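Side-chain contacts in putative uncharacterized protein lp_3323 (Lactobacillus plantarum, PDB 3DC7), which is of unknown function but is probably a GDSL-type (SGNH) hydrolase acting on ester bonds: residues S63-R68 with Y113-M118; A165-T170 with V175-L180; P24-D29 with V40-I45. One frame throughout, in Å; residues are numbered along the deposited sequence.

Interaction 1 of 3, residues S63-R68 with Y113-M118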
# COMPACT_ATOMS: atom_id res chain seq x y z
N SER A 63 27.09 -1.10 6.51
CA SER A 63 27.01 -1.17 5.05
C SER A 63 25.89 -0.30 4.43
O SER A 63 24.78 -0.26 4.93
CB SER A 63 26.89 -2.64 4.60
OG SER A 63 26.53 -2.75 3.23
N THR A 64 26.21 0.38 3.34
CA THR A 64 25.25 1.18 2.60
C THR A 64 24.86 0.40 1.35
O THR A 64 25.51 -0.57 1.00
CB THR A 64 25.89 2.50 2.15
OG1 THR A 64 27.12 2.21 1.44
CG2 THR A 64 26.17 3.41 3.37
N ILE A 65 23.78 0.81 0.69
CA ILE A 65 23.44 0.25 -0.62
C ILE A 65 24.41 0.82 -1.66
O ILE A 65 24.91 0.10 -2.53
CB ILE A 65 21.98 0.54 -1.01
CG1 ILE A 65 21.04 -0.30 -0.13
CG2 ILE A 65 21.75 0.23 -2.48
CD1 ILE A 65 19.58 0.04 -0.28
N GLY A 66 24.69 2.12 -1.55
CA GLY A 66 25.62 2.80 -2.43
C GLY A 66 27.09 2.61 -2.09
O GLY A 66 27.45 1.84 -1.17
N SER A 67 27.93 3.35 -2.81
CA SER A 67 29.39 3.18 -2.77
C SER A 67 30.14 3.44 -1.46
O SER A 67 31.31 3.05 -1.35
CB SER A 67 30.01 4.05 -3.86
OG SER A 67 29.85 5.42 -3.55
N ARG A 68 29.51 4.09 -0.48
CA ARG A 68 30.23 4.66 0.66
C ARG A 68 30.88 3.63 1.57
O ARG A 68 32.03 3.81 1.98
CB ARG A 68 29.31 5.56 1.50
CG ARG A 68 28.90 6.89 0.84
CD ARG A 68 29.91 8.02 0.98
NE ARG A 68 30.66 7.97 2.23
CZ ARG A 68 30.66 8.93 3.16
NH1 ARG A 68 29.97 10.04 2.99
NH2 ARG A 68 31.38 8.76 4.26
N TYR A 113 20.02 6.40 -5.59
CA TYR A 113 19.14 6.01 -6.70
C TYR A 113 19.84 5.13 -7.72
O TYR A 113 19.29 4.11 -8.16
CB TYR A 113 18.61 7.24 -7.40
CG TYR A 113 17.33 7.81 -6.85
CD1 TYR A 113 16.08 7.21 -7.13
CD2 TYR A 113 17.34 8.97 -6.08
CE1 TYR A 113 14.89 7.76 -6.64
CE2 TYR A 113 16.16 9.52 -5.58
CZ TYR A 113 14.95 8.91 -5.86
OH TYR A 113 13.79 9.47 -5.37
N GLY A 114 21.06 5.52 -8.09
CA GLY A 114 21.88 4.73 -9.00
C GLY A 114 22.22 3.37 -8.43
O GLY A 114 22.20 2.37 -9.14
N ALA A 115 22.51 3.32 -7.13
CA ALA A 115 22.89 2.05 -6.51
C ALA A 115 21.71 1.06 -6.39
O ALA A 115 21.89 -0.13 -6.64
CB ALA A 115 23.57 2.27 -5.20
N LEU A 116 20.52 1.56 -6.04
CA LEU A 116 19.28 0.76 -6.14
C LEU A 116 19.06 0.16 -7.53
O LEU A 116 18.75 -1.02 -7.65
CB LEU A 116 18.05 1.58 -5.73
CG LEU A 116 17.93 1.92 -4.23
CD1 LEU A 116 16.90 3.03 -4.00
CD2 LEU A 116 17.58 0.66 -3.43
N MSE A 117 19.23 0.97 -8.58
CA MSE A 117 19.04 0.48 -9.96
C MSE A 117 19.94 -0.72 -10.29
O MSE A 117 19.49 -1.72 -10.85
CB MSE A 117 19.27 1.59 -10.98
CG MSE A 117 19.18 1.08 -12.41
SE MSE A 117 19.35 2.47 -13.75
CE MSE A 117 17.68 3.49 -13.41
N MSE A 118 21.22 -0.61 -9.94
CA MSE A 118 22.13 -1.70 -10.21
C MSE A 118 21.85 -2.91 -9.34
O MSE A 118 21.91 -4.03 -9.83
CB MSE A 118 23.56 -1.24 -10.09
CG MSE A 118 23.97 -0.40 -11.28
SE MSE A 118 25.60 0.51 -10.82
CE MSE A 118 26.83 -0.93 -11.35

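Interaction 2 of 3, residues A165-T170 with V175-L180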
# COMPACT_ATOMS: atom_id res chain seq x y z
N ALA A 165 12.83 6.90 -2.33
CA ALA A 165 13.69 6.36 -3.39
C ALA A 165 13.54 4.84 -3.52
O ALA A 165 13.34 4.31 -4.62
CB ALA A 165 15.16 6.75 -3.14
N ILE A 166 13.61 4.13 -2.39
CA ILE A 166 13.35 2.69 -2.34
C ILE A 166 11.96 2.32 -2.89
O ILE A 166 11.83 1.42 -3.74
CB ILE A 166 13.57 2.12 -0.91
CG1 ILE A 166 15.05 2.24 -0.51
CG2 ILE A 166 13.15 0.67 -0.83
CD1 ILE A 166 15.32 2.14 0.98
N ALA A 167 10.92 3.02 -2.42
CA ALA A 167 9.57 2.77 -2.94
C ALA A 167 9.51 2.98 -4.46
O ALA A 167 9.03 2.10 -5.18
CB ALA A 167 8.55 3.61 -2.23
N GLN A 168 10.04 4.10 -4.96
CA GLN A 168 10.02 4.36 -6.41
C GLN A 168 10.82 3.35 -7.22
O GLN A 168 10.32 2.84 -8.22
CB GLN A 168 10.50 5.77 -6.75
CG GLN A 168 9.62 6.90 -6.20
CD GLN A 168 10.39 8.23 -6.10
OE1 GLN A 168 11.41 8.43 -6.77
NE2 GLN A 168 9.88 9.15 -5.25
N MSE A 169 12.06 3.09 -6.82
CA MSE A 169 12.94 2.16 -7.55
C MSE A 169 12.45 0.72 -7.50
O MSE A 169 12.49 0.04 -8.52
CB MSE A 169 14.38 2.22 -7.05
CG MSE A 169 15.09 3.52 -7.35
SE MSE A 169 15.02 3.95 -9.25
CE MSE A 169 15.93 2.40 -10.00
N THR A 170 12.00 0.24 -6.35
CA THR A 170 11.50 -1.15 -6.28
C THR A 170 10.31 -1.37 -7.20
O THR A 170 10.20 -2.43 -7.81
CB THR A 170 11.15 -1.62 -4.86
OG1 THR A 170 10.24 -0.71 -4.25
CG2 THR A 170 12.39 -1.72 -4.02
N VAL A 175 9.53 -5.33 -7.55
CA VAL A 175 9.94 -5.93 -6.29
C VAL A 175 9.11 -5.40 -5.12
O VAL A 175 9.18 -4.22 -4.82
CB VAL A 175 11.45 -5.67 -6.00
CG1 VAL A 175 11.83 -6.24 -4.62
CG2 VAL A 175 12.30 -6.28 -7.08
N PRO A 176 8.37 -6.29 -4.43
CA PRO A 176 7.59 -5.85 -3.27
C PRO A 176 8.43 -5.09 -2.24
O PRO A 176 9.63 -5.36 -2.08
CB PRO A 176 7.06 -7.16 -2.69
CG PRO A 176 6.98 -8.08 -3.88
CD PRO A 176 8.22 -7.73 -4.68
N HIS A 177 7.81 -4.12 -1.59
CA HIS A 177 8.54 -3.28 -0.66
C HIS A 177 7.82 -3.28 0.67
O HIS A 177 6.69 -2.81 0.74
CB HIS A 177 8.70 -1.85 -1.21
CG HIS A 177 9.22 -0.87 -0.20
ND1 HIS A 177 8.71 0.41 -0.07
CD2 HIS A 177 10.19 -0.98 0.75
CE1 HIS A 177 9.35 1.05 0.90
NE2 HIS A 177 10.25 0.23 1.41
N LEU A 178 8.46 -3.81 1.70
CA LEU A 178 7.96 -3.75 3.06
C LEU A 178 8.59 -2.57 3.80
O LEU A 178 9.79 -2.58 4.10
CB LEU A 178 8.26 -5.06 3.80
CG LEU A 178 8.03 -5.15 5.32
CD1 LEU A 178 6.63 -4.73 5.73
CD2 LEU A 178 8.31 -6.56 5.79
N SER A 179 7.78 -1.56 4.11
CA SER A 179 8.28 -0.36 4.76
C SER A 179 8.07 -0.41 6.26
O SER A 179 6.97 -0.12 6.73
CB SER A 179 7.59 0.87 4.19
OG SER A 179 7.95 2.02 4.95
N LEU A 180 9.11 -0.80 7.01
CA LEU A 180 9.02 -0.76 8.49
C LEU A 180 8.88 0.68 8.95
O LEU A 180 8.29 0.97 9.99
CB LEU A 180 10.24 -1.39 9.14
CG LEU A 180 10.56 -2.85 8.83
CD1 LEU A 180 11.79 -3.26 9.61
CD2 LEU A 180 9.36 -3.74 9.18

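Interaction 3 of 3, residues P24-D29 with V40-I45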
# COMPACT_ATOMS: atom_id res chain seq x y z
N PRO A 24 16.74 -19.21 2.52
CA PRO A 24 16.69 -17.75 2.41
C PRO A 24 18.08 -17.13 2.41
O PRO A 24 19.02 -17.69 2.99
CB PRO A 24 15.95 -17.33 3.66
CG PRO A 24 16.24 -18.42 4.66
CD PRO A 24 16.29 -19.68 3.84
N ALA A 25 18.21 -15.98 1.76
CA ALA A 25 19.45 -15.21 1.82
C ALA A 25 19.10 -13.79 2.28
O ALA A 25 18.20 -13.16 1.75
CB ALA A 25 20.12 -15.19 0.46
N TRP A 26 19.85 -13.31 3.26
CA TRP A 26 19.55 -12.05 3.93
C TRP A 26 20.66 -11.04 3.68
O TRP A 26 21.75 -11.17 4.25
CB TRP A 26 19.37 -12.31 5.42
CG TRP A 26 18.38 -13.42 5.73
CD1 TRP A 26 18.68 -14.74 5.96
CD2 TRP A 26 16.96 -13.30 5.84
NE1 TRP A 26 17.53 -15.44 6.22
CE2 TRP A 26 16.45 -14.59 6.15
CE3 TRP A 26 16.05 -12.24 5.71
CZ2 TRP A 26 15.09 -14.85 6.32
CZ3 TRP A 26 14.68 -12.49 5.90
CH2 TRP A 26 14.22 -13.79 6.19
N LEU A 27 20.40 -10.07 2.82
CA LEU A 27 21.40 -9.04 2.50
C LEU A 27 21.08 -7.76 3.25
O LEU A 27 19.99 -7.21 3.10
CB LEU A 27 21.42 -8.80 0.98
CG LEU A 27 22.38 -7.75 0.40
CD1 LEU A 27 23.84 -8.13 0.60
CD2 LEU A 27 22.07 -7.50 -1.09
N GLY A 28 22.02 -7.28 4.05
CA GLY A 28 21.78 -6.06 4.83
C GLY A 28 22.96 -5.48 5.59
O GLY A 28 24.11 -5.71 5.26
N ASP A 29 22.63 -4.70 6.62
CA ASP A 29 23.62 -4.02 7.44
C ASP A 29 23.71 -4.68 8.82
O ASP A 29 23.59 -5.90 8.91
CB ASP A 29 23.33 -2.51 7.51
CG ASP A 29 21.84 -2.18 7.74
OD1 ASP A 29 21.23 -2.74 8.69
OD2 ASP A 29 21.28 -1.36 6.98
N VAL A 40 19.36 -11.90 19.16
CA VAL A 40 18.37 -12.66 18.38
C VAL A 40 17.69 -11.78 17.33
O VAL A 40 16.84 -10.95 17.66
CB VAL A 40 17.29 -13.31 19.29
CG1 VAL A 40 16.38 -14.21 18.46
CG2 VAL A 40 17.94 -14.10 20.43
N HIS A 41 18.07 -11.98 16.08
CA HIS A 41 17.63 -11.13 14.97
C HIS A 41 16.33 -11.63 14.34
O HIS A 41 15.93 -12.76 14.57
CB HIS A 41 18.73 -11.04 13.91
CG HIS A 41 19.95 -10.28 14.35
ND1 HIS A 41 20.92 -10.84 15.15
CD2 HIS A 41 20.34 -9.01 14.10
CE1 HIS A 41 21.87 -9.94 15.37
NE2 HIS A 41 21.54 -8.83 14.75
N TYR A 42 15.69 -10.79 13.55
CA TYR A 42 14.44 -11.17 12.90
C TYR A 42 14.61 -12.45 12.06
O TYR A 42 13.74 -13.32 12.06
CB TYR A 42 13.89 -10.02 12.04
CG TYR A 42 14.75 -9.72 10.84
CD1 TYR A 42 14.50 -10.33 9.61
CD2 TYR A 42 15.84 -8.87 10.96
CE1 TYR A 42 15.33 -10.08 8.51
CE2 TYR A 42 16.67 -8.61 9.86
CZ TYR A 42 16.41 -9.22 8.64
OH TYR A 42 17.22 -8.96 7.57
N HIS A 43 15.74 -12.57 11.36
CA HIS A 43 15.95 -13.72 10.49
C HIS A 43 16.25 -15.00 11.29
O HIS A 43 16.03 -16.10 10.78
CB HIS A 43 17.01 -13.44 9.43
CG HIS A 43 18.32 -13.00 10.00
ND1 HIS A 43 19.31 -13.90 10.35
CD2 HIS A 43 18.80 -11.77 10.30
CE1 HIS A 43 20.35 -13.23 10.83
NE2 HIS A 43 20.06 -11.94 10.81
N ASP A 44 16.73 -14.86 12.52
CA ASP A 44 16.98 -16.01 13.39
C ASP A 44 15.65 -16.58 13.87
O ASP A 44 15.46 -17.80 13.91
CB ASP A 44 17.84 -15.60 14.59
CG ASP A 44 19.28 -15.32 14.20
OD1 ASP A 44 19.81 -16.01 13.31
OD2 ASP A 44 19.90 -14.40 14.79
N ILE A 45 14.72 -15.68 14.20
CA ILE A 45 13.33 -16.05 14.50
C ILE A 45 12.68 -16.77 13.31
O ILE A 45 12.16 -17.87 13.46
CB ILE A 45 12.49 -14.83 14.95
CG1 ILE A 45 13.06 -14.26 16.25
CG2 ILE A 45 11.00 -15.21 15.13
CD1 ILE A 45 12.77 -12.80 16.48

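Interaction 1 of 3, residues S63-R68 with Y113-M118
The loop 63-68 comes up against helix 112-126 at G66, whose CA lies 5.0 Å from that of A115, the nearest backbone approach of the two segments. Here a methyl group meets bare main chain: A115 CB packs on G66 CA at 3.5 Å, and the same methyl lies 3.7 Å from I65 O. I65 extends the contact along the helix with two branches. Its CG2, trans to the backbone N, lies 3.9 Å from A115 CB, while CG1 (chi1 -71°) carries CD1 on to meet CD2 of L116 at 3.8 Å. The two longer side chains pass at a slant, methyl against methyl, and the contacts between side chains are all apolar.

Polar bonds on the loop side fix the turn's shape. T64 OG1 donates to G66 O over 2.7 Å, reaching the oxygen from above the carbonyl plane, and is also bonded to Y69 N. The backbone N atoms of I65 and G66 are each bonded to a different carboxylate oxygen of D94, so this one side chain, on helix 92-96, holds two successive loop amides. The contact is buried within the GDSL-like fold: A115 also touches A73 of helix 72-75, helix 92-96 supplies D94, and Y113 and M117 pack on helix 159-173.

Interaction 2 of 3, residues A165-T170 with V175-L180
H177, on strand 177-179, receives I166, A167 and T170 of helix 159-173 in the second half of a beta-alpha-beta crossover, the unit repeated in the parallel sheet of SGNH hydrolases. The helix returns from strand 132-136 and runs nearly antiparallel to the strand it leads into, at 165° between the short segment axes, which come within 9.4 Å of each other.

The close-packed part centres on the imidazole and on the turn that joins helix and strand. I166 CG2 sits over one face of the H177 ring, 3.9 Å from the centroid, in a CH-pi contact offset toward CD2 and NE2; the backbone N of S179 lies over the opposite face. A trans chi1 of 170° swings the ring out from the strand to meet the helix. T170 crosses H177 at about a right angle, its OG1 3.6 Å from H177 CB. Nearer the turn, V175 N donates to T170 O at 3.0 Å, closing the helix-to-strand connection, and T170 CB presses to 3.3 Å from V175 O.

Packing is looser along A167, which is partly exposed, as is H177. A167 CA, 3.8 Å from H177 ND1, meets the ring obliquely, with CB slightly farther off. A sulfate, probably from the crystallisation liquor, lies about 3 Å from the nearest side-chain atom of H177, and T170 OG1 makes a weak hydrogen bond to it. H177 NE2 is hydrogen-bonded to S136 OG on the adjoining strand, which helps to fix the rotation of the imidazole.

T170 also serves the helix itself: its chi1 of 54° turns OG1 back toward the preceding turn, and I166 O accepts both T170 N and, at 2.7 Å, T170 OG1, from opposite faces of its carbonyl plane.

Interaction 3 of 3, residues P24-D29 with V40-I45
T32 holds the polar ends of both residues that pack on W26, its carbonyl O bonded to H43 NE2 and its OG1 to Y42 OH. W26 NE1 pairs with S55 OG, so each of these three side chains has a polar partner outside the contact. Y42 and H43 stand in the first turn of helix 42-50, where the backbone N of the N-cap residue H41 donates to D44 OD2.

From this turn H43 lays its CB over the W26 indole, 3.6 Å from the centroid of the five-membered ring and 15° off its normal. Its imidazole continues past the indole obliquely. Y42 comes to the benzene half instead, its edge offset toward the W26 face: CE1 stands 3.6 Å from W26 CE3, with the planes at 81°. With CG between the backbone N and the carbonyl carbon (chi1 68°), the far end of the phenol reaches W26.

This aromatic cluster joins the first strand and helix of the beta-alpha-beta unit 24-28, 42-50, 56-59. W26 stands two residues before G28 and D29, which begin the GDS sequence that is the signature of GDSL hydrolases.

In the fold
Along the chain interaction 3 comes first, then interaction 1, then interaction 2, all within one fold built on a parallel five-stranded sheet. Interactions 2 and 3 both reach this sheet, the former at strand 177-179, one edge of it within this chain, and the latter at strand 24-28; their centres are about 18 Å apart on opposite sides of the chain's centre. Interaction 1 lies about 14 Å from interaction 2, centre to centre, and joins a loop to helix 112-126, which packs on helix 159-173, with Y113 OH probably bonded to Q168 OE1. Interactions 1 and 3, with centres about 20 Å apart, touch where S63 meets D29. Interactions 2 and 3 tie helices to the sheet, consistent with the alpha/beta/alpha fold of SGNH hydrolases.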